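Local atomic coordinates of xyloglucan-specific endo-beta-1,4-glucanase (Uncultured bacterium, PDB entry 4W88), a protein that catalyses the endo-type hydrolysis of beta-1,4-glucosidic linkages in the backbone of xyloglucan, a branched polysaccharide of plant cell walls. Residues P114-E117 / A118-E122; C121-L124 / A125-K129; E145-N148 / E149-M152; K168-N171 / A172-A176. The protein carries 1 engineered substitution. All blocks are in the same frame, centred on the assembly; numbering follows the deposited sequence. Where two conformers were deposited one is given.

Contact 1: residues P114-E117 / A118-E122; sequences PNNE and AALCE
Asn-116 reaches forward over the first turn of the helix that begins at Glu-117 and meets Ala-119 and Leu-120. Its side chain leaves CB with CG on the far side from the backbone N (chi1 -161°), which puts the amide beside its own carbonyl carbon, on the side of the first turn. From there CG comes to rest 3.9 Å from CB of Ala-119. OD1 comes closer, 3.3 Å from CB of Ala-119. It also accepts a hydrogen bond from a water at 2.7 Å. The same water accepts the N-H of Ala-119, O to N 3.0 Å, and so bridges OD1 to that first-turn N-H. ND2, at the other corner of the amide, packs 4.0 Å from CG of Leu-120, the two side chains crossing at about a right angle. An alanine here would take away the amide and is likely to leave the bridging water, and with it the N-H of Ala-119, less firmly held.

The backbone O of Asn-116 takes the N-H of Leu-120 at 3.1 Å, and Glu-117 O receives Cys-121 N in a nearly straight bond (N-H...O 173°). On another flank, CG of the extended Glu-117 side chain lies 4.1 Å from SG of Cys-121, while Glu-117 and Leu-120 also touch helix 164-182. Asn-116 makes no direct capping bond with its side chain, but it holds the N-cap position at the start of helix 117-134, on the outer face of the TIM barrel.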
ATOM      1  N   PRO A 114       9.172 -19.509  -8.671  1.00 24.04           N
ATOM      2  CA  PRO A 114       8.186 -20.568  -8.343  1.00 30.80           C
ATOM      3  C   PRO A 114       8.821 -21.845  -7.770  1.00 34.53           C
ATOM      4  O   PRO A 114       8.190 -22.591  -7.034  1.00 37.33           O
ATOM      5  CB  PRO A 114       7.552 -20.858  -9.724  1.00 33.24           C
ATOM      6  CG  PRO A 114       7.688 -19.574 -10.446  1.00 37.70           C
ATOM      7  CD  PRO A 114       9.058 -19.088 -10.073  1.00 30.52           C
ATOM      8  N   ASN A 115      10.091 -22.064  -8.048  1.00 32.53           N
ATOM      9  CA  ASN A 115      10.760 -23.229  -7.492  1.00 36.63           C
ATOM     10  C   ASN A 115      11.073 -23.108  -6.045  1.00 33.92           C
ATOM     11  O   ASN A 115      11.455 -24.100  -5.455  1.00 37.88           O
ATOM     12  CB  ASN A 115      12.050 -23.521  -8.221  1.00 39.00           C
ATOM     13  CG  ASN A 115      11.804 -23.891  -9.641  1.00 40.85           C
ATOM     14  OD1 ASN A 115      10.780 -24.502  -9.996  1.00 41.63           O
ATOM     15  ND2 ASN A 115      12.694 -23.495 -10.474  1.00 57.29           N
ATOM     16  N   ASN A 116      10.905 -21.927  -5.486  1.00 29.43           N
ATOM     17  CA  ASN A 116      11.190 -21.689  -4.075  1.00 27.70           C
ATOM     18  C   ASN A 116       9.937 -21.448  -3.258  1.00 22.78           C
ATOM     19  O   ASN A 116       9.995 -20.743  -2.224  1.00 25.00           O
ATOM     20  CB  ASN A 116      12.111 -20.500  -3.945  1.00 28.28           C
ATOM     21  CG  ASN A 116      12.798 -20.445  -2.657  1.00 30.98           C
ATOM     22  OD1 ASN A 116      13.082 -21.500  -2.007  1.00 33.91           O
ATOM     23  ND2 ASN A 116      13.142 -19.195  -2.238  1.00 33.63           N
ATOM     24  N   GLU A 117       8.823 -22.027  -3.698  1.00 26.43           N
ATOM     25  CA  GLU A 117       7.532 -21.685  -3.094  1.00 23.58           C
ATOM     26  C   GLU A 117       7.490 -21.965  -1.580  1.00 22.09           C
ATOM     27  O   GLU A 117       6.995 -21.121  -0.807  1.00 23.03           O
ATOM     28  CB  GLU A 117       6.430 -22.416  -3.805  1.00 27.45           C
ATOM     29  CG  GLU A 117       5.067 -22.263  -3.174  1.00 36.92           C
ATOM     30  CD  GLU A 117       3.972 -22.889  -3.986  1.00 35.79           C
ATOM     31  OE1 GLU A 117       3.131 -23.480  -3.413  1.00 41.60           O
ATOM     32  OE2 GLU A 117       3.884 -22.746  -5.186  1.00 38.62           O
ATOM     33  N   ALA A 118       7.983 -23.122  -1.154  1.00 26.32           N
ATOM     34  CA  ALA A 118       7.856 -23.480   0.231  1.00 25.15           C
ATOM     35  C   ALA A 118       8.555 -22.483   1.112  1.00 20.84           C
ATOM     36  O   ALA A 118       7.968 -22.006   2.070  1.00 22.32           O
ATOM     37  CB  ALA A 118       8.374 -24.914   0.487  1.00 27.94           C
ATOM     38  N   ALA A 119       9.828 -22.172   0.838  1.00 22.31           N
ATOM     39  CA  ALA A 119      10.573 -21.237   1.641  1.00 24.89           C
ATOM     40  C   ALA A 119       9.913 -19.875   1.680  1.00 22.40           C
ATOM     41  O   ALA A 119       9.922 -19.208   2.727  1.00 21.30           O
ATOM     42  CB  ALA A 119      11.998 -21.065   1.112  1.00 31.20           C
ATOM     43  N   LEU A 120       9.365 -19.449   0.545  1.00 22.13           N
ATOM     44  CA  LEU A 120       8.652 -18.150   0.459  1.00 20.31           C
ATOM     45  C   LEU A 120       7.380 -18.086   1.296  1.00 19.54           C
ATOM     46  O   LEU A 120       7.193 -17.141   2.109  1.00 18.63           O
ATOM     47  CB  LEU A 120       8.292 -17.786  -0.991  1.00 20.53           C
ATOM     48  CG  LEU A 120       9.534 -17.482  -1.862  1.00 19.29           C
ATOM     49  CD1 LEU A 120       9.195 -17.521  -3.341  1.00 24.21           C
ATOM     50  CD2 LEU A 120      10.261 -16.166  -1.557  1.00 22.78           C
ATOM     51  N   CYS A 121       6.550 -19.109   1.154  1.00 20.02           N
ATOM     52  CA  CYS A 121       5.354 -19.193   1.914  1.00 20.01           C
ATOM     53  C   CYS A 121       5.621 -19.241   3.426  1.00 17.02           C
ATOM     54  O   CYS A 121       4.873 -18.618   4.213  1.00 20.33           O
ATOM     55  CB  CYS A 121       4.514 -20.423   1.495  1.00 24.83           C
ATOM     56  SG  CYS A 121       3.605 -20.144  -0.021  1.00 27.58           S
ATOM     57  N   GLU A 122       6.620 -20.037   3.796  1.00 19.33           N
ATOM     58  CA  GLU A 122       6.926 -20.270   5.178  1.00 18.22           C
ATOM     59  C   GLU A 122       7.460 -18.988   5.842  1.00 17.09           C
ATOM     60  O   GLU A 122       7.062 -18.649   7.005  1.00 19.67           O
ATOM     61  CB  GLU A 122       7.924 -21.425   5.340  1.00 21.05           C
ATOM     62  CG  GLU A 122       7.263 -22.736   4.997  1.00 22.13           C
ATOM     63  CD  GLU A 122       8.201 -23.904   4.871  1.00 19.82           C
ATOM     64  OE1 GLU A 122       9.307 -23.917   5.435  1.00 23.28           O
ATOM     65  OE2 GLU A 122       7.686 -24.903   4.266  1.00 24.91           O
TER
HETATM   66  O   HOH W   1       9.548 -25.093  -2.720  1.00 35.82           O
HETATM   67  O   HOH W   2      11.449 -23.543  -1.239  1.00 32.06           O

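Contact 2: residues C121-L124 / A125-K129; sequences CEEL and AAIWK
Glu-122 O accepts the N-H of Ala-126 at 2.9 Å, the shortest of four successive i to i+4 bonds that join 121-124 to 125-129. The last of them runs from Trp-128 N to Leu-124 O at 3.0 Å. The same oxygen of Leu-124 lies at the edge of the Trp-128 ring, near its plane, 3.4 Å from CD1 of Trp-128.

Leu-124 and Trp-128 run side by side, pointing the same way. With CG opposite the backbone N (chi1 -173°), Leu-124 is swung along the helix toward the indole, and its CD1 methyl comes to 3.6 Å from CD1 of Trp-128, while CG meets the indole at its edge, in the ring plane. Were Leu-124 cut back to an alanine, a gap would probably open at this edge and the indole would be less firmly held. One residue back along the helix, CG of Glu-123 lies 3.9 Å from the CD1 methyl of Ile-127, the aliphatic part of an acidic chain serving as an apolar surface.

Phe-144 and Phe-177 meet the Trp-128 ring, and its NE1 bonds to Gly-146 O. The tryptophan thus joins helix 117-134 to strand 142-145 and the loop after it, and to helix 164-182, by packing and by one hydrogen bond from NE1.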
ATOM      1  N   CYS A 121       6.550 -19.109   1.154  1.00 20.02           N
ATOM      2  CA  CYS A 121       5.354 -19.193   1.914  1.00 20.01           C
ATOM      3  C   CYS A 121       5.621 -19.241   3.426  1.00 17.02           C
ATOM      4  O   CYS A 121       4.873 -18.618   4.213  1.00 20.33           O
ATOM      5  CB  CYS A 121       4.514 -20.423   1.495  1.00 24.83           C
ATOM      6  SG  CYS A 121       3.605 -20.144  -0.021  1.00 27.58           S
ATOM      7  N   GLU A 122       6.620 -20.037   3.796  1.00 19.33           N
ATOM      8  CA  GLU A 122       6.926 -20.270   5.178  1.00 18.22           C
ATOM      9  C   GLU A 122       7.460 -18.988   5.842  1.00 17.09           C
ATOM     10  O   GLU A 122       7.062 -18.649   7.005  1.00 19.67           O
ATOM     11  CB  GLU A 122       7.924 -21.425   5.340  1.00 21.05           C
ATOM     12  CG  GLU A 122       7.263 -22.736   4.997  1.00 22.13           C
ATOM     13  CD  GLU A 122       8.201 -23.904   4.871  1.00 19.82           C
ATOM     14  OE1 GLU A 122       9.307 -23.917   5.435  1.00 23.28           O
ATOM     15  OE2 GLU A 122       7.686 -24.903   4.266  1.00 24.91           O
ATOM     16  N   GLU A 123       8.311 -18.276   5.103  1.00 18.38           N
ATOM     17  CA  GLU A 123       8.845 -17.011   5.645  1.00 16.97           C
ATOM     18  C   GLU A 123       7.685 -15.981   5.822  1.00 15.97           C
ATOM     19  O   GLU A 123       7.580 -15.333   6.862  1.00 18.67           O
ATOM     20  CB  GLU A 123      10.006 -16.423   4.846  1.00 18.23           C
ATOM     21  CG  GLU A 123      10.475 -15.122   5.455  1.00 17.88           C
ATOM     22  CD  GLU A 123      11.902 -14.672   5.123  1.00 17.91           C
ATOM     23  OE1 GLU A 123      12.363 -13.679   5.737  1.00 18.62           O
ATOM     24  OE2 GLU A 123      12.546 -15.325   4.278  1.00 19.96           O
ATOM     25  N   LEU A 124       6.869 -15.819   4.792  1.00 16.50           N
ATOM     26  CA  LEU A 124       5.736 -14.876   4.877  1.00 16.86           C
ATOM     27  C   LEU A 124       4.820 -15.189   6.062  1.00 15.04           C
ATOM     28  O   LEU A 124       4.419 -14.297   6.812  1.00 16.63           O
ATOM     29  CB  LEU A 124       4.942 -14.894   3.577  1.00 16.54           C
ATOM     30  CG  LEU A 124       3.818 -13.855   3.412  1.00 16.33           C
ATOM     31  CD1 LEU A 124       4.345 -12.436   3.421  1.00 21.28           C
ATOM     32  CD2 LEU A 124       2.982 -14.058   2.177  1.00 18.47           C
ATOM     33  N   ALA A 125       4.497 -16.463   6.215  1.00 15.92           N
ATOM     34  CA  ALA A 125       3.620 -16.902   7.295  1.00 17.11           C
ATOM     35  C   ALA A 125       4.279 -16.674   8.665  1.00 15.82           C
ATOM     36  O   ALA A 125       3.589 -16.296   9.630  1.00 18.21           O
ATOM     37  CB  ALA A 125       3.249 -18.371   7.110  1.00 19.01           C
ATOM     38  N   ALA A 126       5.569 -16.980   8.791  1.00 17.93           N
ATOM     39  CA  ALA A 126       6.240 -16.748  10.021  1.00 17.42           C
ATOM     40  C   ALA A 126       6.253 -15.292  10.497  1.00 16.30           C
ATOM     41  O   ALA A 126       6.111 -15.005  11.716  1.00 19.49           O
ATOM     42  CB  ALA A 126       7.641 -17.312   9.986  1.00 20.85           C
ATOM     43  N   ILE A 127       6.389 -14.351   9.532  1.00 16.32           N
ATOM     44  CA  ILE A 127       6.434 -12.941   9.856  1.00 15.94           C
ATOM     45  C   ILE A 127       4.983 -12.582  10.278  1.00 14.48           C
ATOM     46  O   ILE A 127       4.798 -11.897  11.297  1.00 16.45           O
ATOM     47  CB  ILE A 127       6.895 -12.150   8.642  1.00 16.52           C
ATOM     48  CG1 ILE A 127       8.406 -12.415   8.327  1.00 17.78           C
ATOM     49  CG2 ILE A 127       6.665 -10.637   8.834  1.00 17.69           C
ATOM     50  CD1 ILE A 127       8.823 -11.922   6.956  1.00 21.25           C
ATOM     51  N   TRP A 128       3.990 -12.989   9.466  1.00 15.36           N
ATOM     52  CA  TRP A 128       2.624 -12.591   9.717  1.00 16.68           C
ATOM     53  C   TRP A 128       2.056 -13.206  10.972  1.00 16.77           C
ATOM     54  O   TRP A 128       1.194 -12.562  11.629  1.00 17.31           O
ATOM     55  CB  TRP A 128       1.743 -12.790   8.498  1.00 15.54           C
ATOM     56  CG  TRP A 128       1.830 -11.623   7.579  1.00 16.03           C
ATOM     57  CD1 TRP A 128       2.462 -11.562   6.373  1.00 16.06           C
ATOM     58  CD2 TRP A 128       1.376 -10.312   7.868  1.00 15.22           C
ATOM     59  NE1 TRP A 128       2.392 -10.250   5.880  1.00 16.91           N
ATOM     60  CE2 TRP A 128       1.711  -9.482   6.782  1.00 15.77           C
ATOM     61  CE3 TRP A 128       0.652  -9.760   8.941  1.00 14.18           C
ATOM     62  CZ2 TRP A 128       1.361  -8.114   6.743  1.00 17.47           C
ATOM     63  CZ3 TRP A 128       0.347  -8.413   8.908  1.00 15.87           C
ATOM     64  CH2 TRP A 128       0.717  -7.593   7.841  1.00 18.55           C
ATOM     65  N   LYS A 129       2.473 -14.431  11.337  1.00 15.22           N
ATOM     66  CA  LYS A 129       2.022 -14.965  12.635  1.00 17.61           C
ATOM     67  C   LYS A 129       2.433 -14.011  13.767  1.00 15.82           C
ATOM     68  O   LYS A 129       1.622 -13.751  14.668  1.00 17.93           O
ATOM     69  CB  LYS A 129       2.574 -16.379  12.868  1.00 17.09           C
ATOM     70  CG  LYS A 129       2.323 -17.036  14.231  1.00 21.94           C
ATOM     71  CD  LYS A 129       2.808 -18.497  14.222  1.00 29.89           C
ATOM     72  CE  LYS A 129       2.308 -19.325  15.373  1.00 45.56           C
ATOM     73  NZ  LYS A 129       3.038 -18.966  16.544  1.00 57.90           N
TER

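Contact 3: residues E145-N148 / E149-M152; sequences EGMN and EPRM. With BGC (beta-D-glucopyranose), chain C.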
ATOM      1  N   GLU A 145      -2.031  -5.810   5.017  1.00 15.38           N
ATOM      2  CA  GLU A 145      -1.751  -6.017   3.594  1.00 14.80           C
ATOM      3  C   GLU A 145      -0.490  -6.866   3.485  1.00 16.85           C
ATOM      4  O   GLU A 145       0.608  -6.494   3.903  1.00 14.95           O
ATOM      5  CB  GLU A 145      -1.610  -4.650   2.890  1.00 15.40           C
ATOM      6  CG  GLU A 145      -1.311  -4.733   1.368  1.00 15.95           C
ATOM      7  CD  GLU A 145      -1.271  -3.331   0.715  1.00 14.16           C
ATOM      8  OE1 GLU A 145      -1.296  -2.343   1.496  1.00 19.48           O
ATOM      9  OE2 GLU A 145      -1.168  -3.239  -0.554  1.00 17.59           O
ATOM     10  N   GLY A 146      -0.679  -8.111   3.022  1.00 15.00           N
ATOM     11  CA  GLY A 146       0.336  -9.143   3.220  1.00 16.04           C
ATOM     12  C   GLY A 146       1.708  -8.864   2.594  1.00 15.14           C
ATOM     13  O   GLY A 146       2.739  -9.114   3.231  1.00 15.73           O
HETATM   14  N   MSE A 147       1.673  -8.276   1.385  1.00 15.67           N
HETATM   15  CA  MSE A 147       2.865  -8.050   0.567  1.00 16.12           C
HETATM   16  C   MSE A 147       2.705  -6.741  -0.163  1.00 16.33           C
HETATM   17  O   MSE A 147       1.579  -6.252  -0.384  1.00 16.10           O
HETATM   18  CB  MSE A 147       3.082  -9.177  -0.489  1.00 15.78           C
HETATM   19  CG  MSE A 147       3.157 -10.539   0.180  1.00 15.70           C
HETATM   20 SE   MSE A 147       3.427 -11.939  -1.198  1.00 18.58          SE
HETATM   21  CE  MSE A 147       1.576 -12.177  -1.754  1.00 19.20           C
ATOM     22  N   ASN A 148       3.853  -6.224  -0.612  1.00 14.96           N
ATOM     23  CA  ASN A 148       3.908  -5.003  -1.441  1.00 15.26           C
ATOM     24  C   ASN A 148       4.656  -5.294  -2.720  1.00 15.28           C
ATOM     25  O   ASN A 148       5.843  -5.676  -2.688  1.00 17.02           O
ATOM     26  CB  ASN A 148       4.628  -3.886  -0.728  1.00 14.68           C
ATOM     27  CG  ASN A 148       4.605  -2.597  -1.521  1.00 14.35           C
ATOM     28  OD1 ASN A 148       3.527  -2.017  -1.705  1.00 15.11           O
ATOM     29  ND2 ASN A 148       5.752  -2.247  -2.111  1.00 16.70           N
ATOM     30  N   GLU A 149       3.945  -5.200  -3.836  1.00 15.49           N
ATOM     31  CA  GLU A 149       4.525  -5.405  -5.144  1.00 16.70           C
ATOM     32  C   GLU A 149       5.375  -6.663  -5.294  1.00 16.64           C
ATOM     33  O   GLU A 149       6.491  -6.594  -5.775  1.00 17.35           O
ATOM     34  CB  GLU A 149       5.233  -4.167  -5.604  1.00 15.77           C
ATOM     35  CG  GLU A 149       4.333  -2.949  -5.668  1.00 16.63           C
ATOM     36  CD  GLU A 149       4.962  -1.659  -6.181  1.00 20.94           C
ATOM     37  OE1 GLU A 149       6.214  -1.536  -6.257  1.00 25.85           O
ATOM     38  OE2 GLU A 149       4.152  -0.697  -6.476  1.00 21.23           O
ATOM     39  N   PRO A 150       4.885  -7.786  -4.778  1.00 15.63           N
ATOM     40  CA  PRO A 150       5.707  -9.006  -4.821  1.00 17.46           C
ATOM     41  C   PRO A 150       6.058  -9.375  -6.266  1.00 17.24           C
ATOM     42  O   PRO A 150       5.171  -9.359  -7.127  1.00 17.03           O
ATOM     43  CB  PRO A 150       4.815 -10.044  -4.165  1.00 18.01           C
ATOM     44  CG  PRO A 150       3.376  -9.567  -4.427  1.00 18.49           C
ATOM     45  CD  PRO A 150       3.531  -8.057  -4.240  1.00 16.43           C
ATOM     46  N   ARG A 151       7.315  -9.694  -6.528  1.00 20.95           N
ATOM     47  CA  ARG A 151       7.785  -9.855  -7.890  1.00 17.92           C
ATOM     48  C   ARG A 151       9.206 -10.411  -7.883  1.00 21.67           C
ATOM     49  O   ARG A 151       9.784 -10.600  -6.801  1.00 19.24           O
ATOM     50  CB  ARG A 151       7.753  -8.503  -8.661  1.00 17.00           C
ATOM     51  CG  ARG A 151       8.696  -7.459  -8.056  1.00 16.94           C
ATOM     52  CD  ARG A 151       8.426  -6.001  -8.466  1.00 19.30           C
ATOM     53  NE  ARG A 151       9.494  -5.116  -8.002  1.00 19.72           N
ATOM     54  CZ  ARG A 151       9.654  -4.628  -6.778  1.00 19.25           C
ATOM     55  NH1 ARG A 151       8.837  -4.921  -5.815  1.00 19.68           N
ATOM     56  NH2 ARG A 151      10.655  -3.812  -6.506  1.00 23.13           N
HETATM   57  N   MSE A 152       9.780 -10.613  -9.078  1.00 22.48           N
HETATM   58  CA  MSE A 152      11.200 -10.965  -9.231  1.00 20.93           C
HETATM   59  C   MSE A 152      11.854  -9.698  -9.830  1.00 23.45           C
HETATM   60  O   MSE A 152      11.773  -9.444 -11.067  1.00 23.94           O
HETATM   61  CB  MSE A 152      11.394 -12.157 -10.190  0.50 21.31           C
HETATM   62  CG  MSE A 152      12.875 -12.357 -10.514  0.50 30.23           C
HETATM   63 SE   MSE A 152      13.763 -13.133  -8.956  0.50 46.14          SE
HETATM   64  CE  MSE A 152      14.462 -11.482  -8.199  0.50 36.81           C
TER
HETATM   65  C2  BGC C   4       7.445   1.927 -10.385  1.00 42.17           C
HETATM   66  C3  BGC C   4       6.985   1.571  -8.963  1.00 37.19           C
HETATM   67  C4  BGC C   4       5.508   1.702  -8.807  1.00 44.55           C
HETATM   68  C5  BGC C   4       5.078   0.931 -10.121  1.00 41.69           C
HETATM   69  C6  BGC C   4       3.602   1.041 -10.075  1.00 51.07           C
HETATM   70  C1  BGC C   4       7.055   1.078 -11.543  1.00 33.51           C
HETATM   71  O2  BGC C   4       8.757   1.612 -10.345  1.00 46.23           O
HETATM   72  O3  BGC C   4       7.640   2.483  -8.116  1.00 47.55           O
HETATM   73  O4  BGC C   4       5.101   1.507  -7.354  1.00 32.00           O
HETATM   74  O5  BGC C   4       5.761   1.332 -11.433  1.00 34.93           O
HETATM   75  O6  BGC C   4       2.863   0.257 -10.976  1.00 46.30           O
HETATM   76  O   HOH W   3       8.037  -3.976  -2.717  1.00 22.35           O
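The selenomethionine Met-147 crosses the ring of Pro-150 at about a right angle, with SE of Met-147 3.8 Å from CB of Pro-150. Between them lie Asn-148 and Glu-149, the latter with a left-handed backbone (phi 49°, psi 45°).

Among the flat polar groups, the Asn-148 amide and the Glu-149 carboxylate lie side by side, their planes 17° apart; ND2 of Asn-148 is 3.9 Å from CG of Glu-149. Arg-59 bonds to OD1 of this amide, and ND2 also bonds to a Tris molecule, probably from the crystallisation liquor.

Hydrogen bonds and one salt bridge tie the turn together. NH1 of Arg-151 reaches back to Glu-149 O at 2.9 Å, the acceptor lying in the guanidinium plane, while NE forms a salt bridge with Glu-158. One water donates to Asn-148 O at 2.8 Å and accepts from Asn-148 ND2 at 2.9 Å. The extended Glu-149 chain presents OE2 to the sugar, whose O4 donates to it at 2.6 Å; His-223 ND1 bonds to the same oxygen.

An Asn-Glu-Pro sequence after the fourth barrel strand, here with Glu-149 bonded to bound glucose, is consistent with the general acid/base site of family 5 glycoside hydrolases.

Contact 4: residues K168-N171 / A172-A176; sequences KLIN and AMNKA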
ATOM      1  N   LYS A 168       0.668 -17.984 -10.216  1.00 24.21           N
ATOM      2  CA  LYS A 168       0.286 -19.123  -9.352  1.00 24.45           C
ATOM      3  C   LYS A 168       0.929 -19.023  -7.956  1.00 29.08           C
ATOM      4  O   LYS A 168       0.264 -19.275  -6.948  1.00 24.79           O
ATOM      5  CB  LYS A 168       0.515 -20.535 -10.005  1.00 31.00           C
ATOM      6  CG  LYS A 168      -0.225 -20.855 -11.301  1.00 38.10           C
ATOM      7  CD  LYS A 168      -0.076 -22.355 -11.712  1.00 58.48           C
ATOM      8  CE  LYS A 168       1.197 -22.664 -12.525  1.00 78.82           C
ATOM      9  NZ  LYS A 168       1.127 -22.508 -14.027  1.00 87.24           N
ATOM     10  N   LEU A 169       2.229 -18.684  -7.912  1.00 21.23           N
ATOM     11  CA  LEU A 169       2.955 -18.518  -6.654  1.00 23.47           C
ATOM     12  C   LEU A 169       2.341 -17.393  -5.827  1.00 22.34           C
ATOM     13  O   LEU A 169       2.199 -17.530  -4.612  1.00 20.16           O
ATOM     14  CB  LEU A 169       4.436 -18.250  -6.930  1.00 20.18           C
ATOM     15  CG  LEU A 169       5.303 -17.832  -5.751  1.00 18.88           C
ATOM     16  CD1 LEU A 169       5.364 -18.957  -4.697  1.00 20.84           C
ATOM     17  CD2 LEU A 169       6.701 -17.488  -6.197  1.00 24.69           C
ATOM     18  N   ILE A 170       1.942 -16.304  -6.468  1.00 20.57           N
ATOM     19  CA  ILE A 170       1.311 -15.178  -5.732  1.00 18.59           C
ATOM     20  C   ILE A 170       0.041 -15.679  -5.062  1.00 20.81           C
ATOM     21  O   ILE A 170      -0.225 -15.399  -3.886  1.00 21.72           O
ATOM     22  CB  ILE A 170       0.995 -14.012  -6.627  1.00 19.23           C
ATOM     23  CG1 ILE A 170       2.330 -13.365  -7.077  1.00 21.21           C
ATOM     24  CG2 ILE A 170       0.117 -13.003  -5.855  1.00 21.79           C
ATOM     25  CD1 ILE A 170       3.351 -12.907  -6.037  1.00 23.30           C
ATOM     26  N   ASN A 171      -0.738 -16.462  -5.807  1.00 20.89           N
ATOM     27  CA  ASN A 171      -1.953 -17.018  -5.191  1.00 20.89           C
ATOM     28  C   ASN A 171      -1.661 -17.890  -3.932  1.00 20.99           C
ATOM     29  O   ASN A 171      -2.392 -17.781  -2.931  1.00 23.36           O
ATOM     30  CB  ASN A 171      -2.863 -17.811  -6.172  1.00 20.37           C
ATOM     31  CG  ASN A 171      -3.413 -16.949  -7.268  1.00 21.62           C
ATOM     32  OD1 ASN A 171      -3.694 -15.765  -7.088  1.00 23.93           O
ATOM     33  ND2 ASN A 171      -3.511 -17.527  -8.454  1.00 25.68           N
ATOM     34  N   ALA A 172      -0.622 -18.723  -4.013  1.00 20.80           N
ATOM     35  CA  ALA A 172      -0.207 -19.533  -2.881  1.00 22.03           C
ATOM     36  C   ALA A 172       0.250 -18.666  -1.702  1.00 22.15           C
ATOM     37  O   ALA A 172      -0.089 -18.902  -0.573  1.00 21.71           O
ATOM     38  CB  ALA A 172       0.918 -20.468  -3.295  1.00 23.82           C
HETATM   39  N   MSE A 173       0.957 -17.596  -1.999  1.00 19.87           N
HETATM   40  CA  MSE A 173       1.502 -16.693  -0.967  1.00 20.20           C
HETATM   41  C   MSE A 173       0.340 -15.947  -0.290  1.00 18.60           C
HETATM   42  O   MSE A 173       0.347 -15.771   0.920  1.00 18.46           O
HETATM   43  CB  MSE A 173       2.600 -15.722  -1.497  1.00 19.36           C
HETATM   44  CG  MSE A 173       3.827 -16.562  -1.860  1.00 21.24           C
HETATM   45 SE   MSE A 173       5.297 -15.418  -2.488  1.00 21.18          SE
HETATM   46  CE  MSE A 173       5.959 -14.802  -0.734  1.00 22.01           C
ATOM     47  N   ASN A 174      -0.620 -15.454  -1.081  1.00 18.17           N
ATOM     48  CA  ASN A 174      -1.820 -14.760  -0.523  1.00 17.57           C
ATOM     49  C   ASN A 174      -2.498 -15.714   0.494  1.00 15.85           C
ATOM     50  O   ASN A 174      -2.927 -15.292   1.571  1.00 18.86           O
ATOM     51  CB  ASN A 174      -2.810 -14.335  -1.624  1.00 17.86           C
ATOM     52  CG  ASN A 174      -2.382 -13.077  -2.352  1.00 17.54           C
ATOM     53  OD1 ASN A 174      -1.651 -12.218  -1.799  1.00 20.26           O
ATOM     54  ND2 ASN A 174      -2.820 -12.952  -3.602  1.00 19.05           N
ATOM     55  N   LYS A 175      -2.643 -16.993   0.116  1.00 18.41           N
ATOM     56  CA  LYS A 175      -3.284 -17.989   0.993  1.00 20.31           C
ATOM     57  C   LYS A 175      -2.510 -18.207   2.251  1.00 22.94           C
ATOM     58  O   LYS A 175      -3.095 -18.374   3.314  1.00 22.53           O
ATOM     59  CB  LYS A 175      -3.499 -19.387   0.340  1.00 26.82           C
ATOM     60  CG  LYS A 175      -4.262 -19.360  -0.871  1.00 32.42           C
ATOM     61  CD  LYS A 175      -4.828 -20.733  -1.201  1.00 59.30           C
ATOM     62  CE  LYS A 175      -4.725 -20.876  -2.700  1.00 60.30           C
ATOM     63  NZ  LYS A 175      -5.527 -21.980  -3.275  1.00 67.06           N
ATOM     64  N   ALA A 176      -1.192 -18.208   2.134  1.00 19.93           N
ATOM     65  CA  ALA A 176      -0.325 -18.471   3.278  1.00 20.64           C
ATOM     66  C   ALA A 176      -0.476 -17.344   4.316  1.00 17.80           C
ATOM     67  O   ALA A 176      -0.499 -17.554   5.508  1.00 19.28           O
ATOM     68  CB  ALA A 176       1.091 -18.571   2.837  1.00 21.11           C
TER
HETATM   69  O   HOH W   4      -4.850 -14.905  -4.596  1.00 24.18           O
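In Leu-169 the CG branch stands opposite the backbone N (chi1 170°), whereas Met-173, a selenomethionine, has CG opposite its carbonyl carbon (chi1 -68°); the two chains lean together one turn apart, CD1 of Leu-169 lying 4.0 Å from CG of Met-173. The heavier atom joins in, with SE of Met-173 4.1 Å from CG of Leu-169.

Further round the helix the CG2 methyl of Ile-170 packs 3.7 Å from ND2 of Asn-174. That nitrogen is fully employed, donating to a water at 3.0 Å and to Cys-196 O. The water in turn donates to OD1 of Asn-171 at 2.9 Å, linking two asparagines three residues apart. Asn-171 is fixed at both ends of its amide, OD1 also accepting from Glu-211 N and ND2 bonding to Asp-209 O, which should settle which way the amide is flipped. Four backbone i to i+4 bonds join 168-171 to 172-176, the shortest being Asn-174 N to Ile-170 O at 2.8 Å.

Helix 164-182 thus lies between several partners: its leucine and selenomethionine flank faces helix 117-134, Ile-170 and Asn-174 meet the loop after strand 142-145, and Asn-174 reaches the end of strand 193-196.

How the contacts relate
Contacts 1 and 2 follow one another on helix 117-134, their centres 11 Å apart and sharing Cys-121 and Glu-122. Next along the chain comes contact 3, in the loop after strand 142-145, and last contact 4 on helix 164-182, so the four trace a beta-alpha unit of the eight-stranded barrel together with the helix before it. Contact 4 touches all three others, with centres 10 to 12 Å away. Contacts 1 and 3 do not touch, their nearest atoms being about 7 Å apart. The centre of contact 3, which holds the sugar-binding glutamate, is about 9 Å from that of the chain; the two neighbouring helices pack outside its loop, and contact 1 lies near the surface.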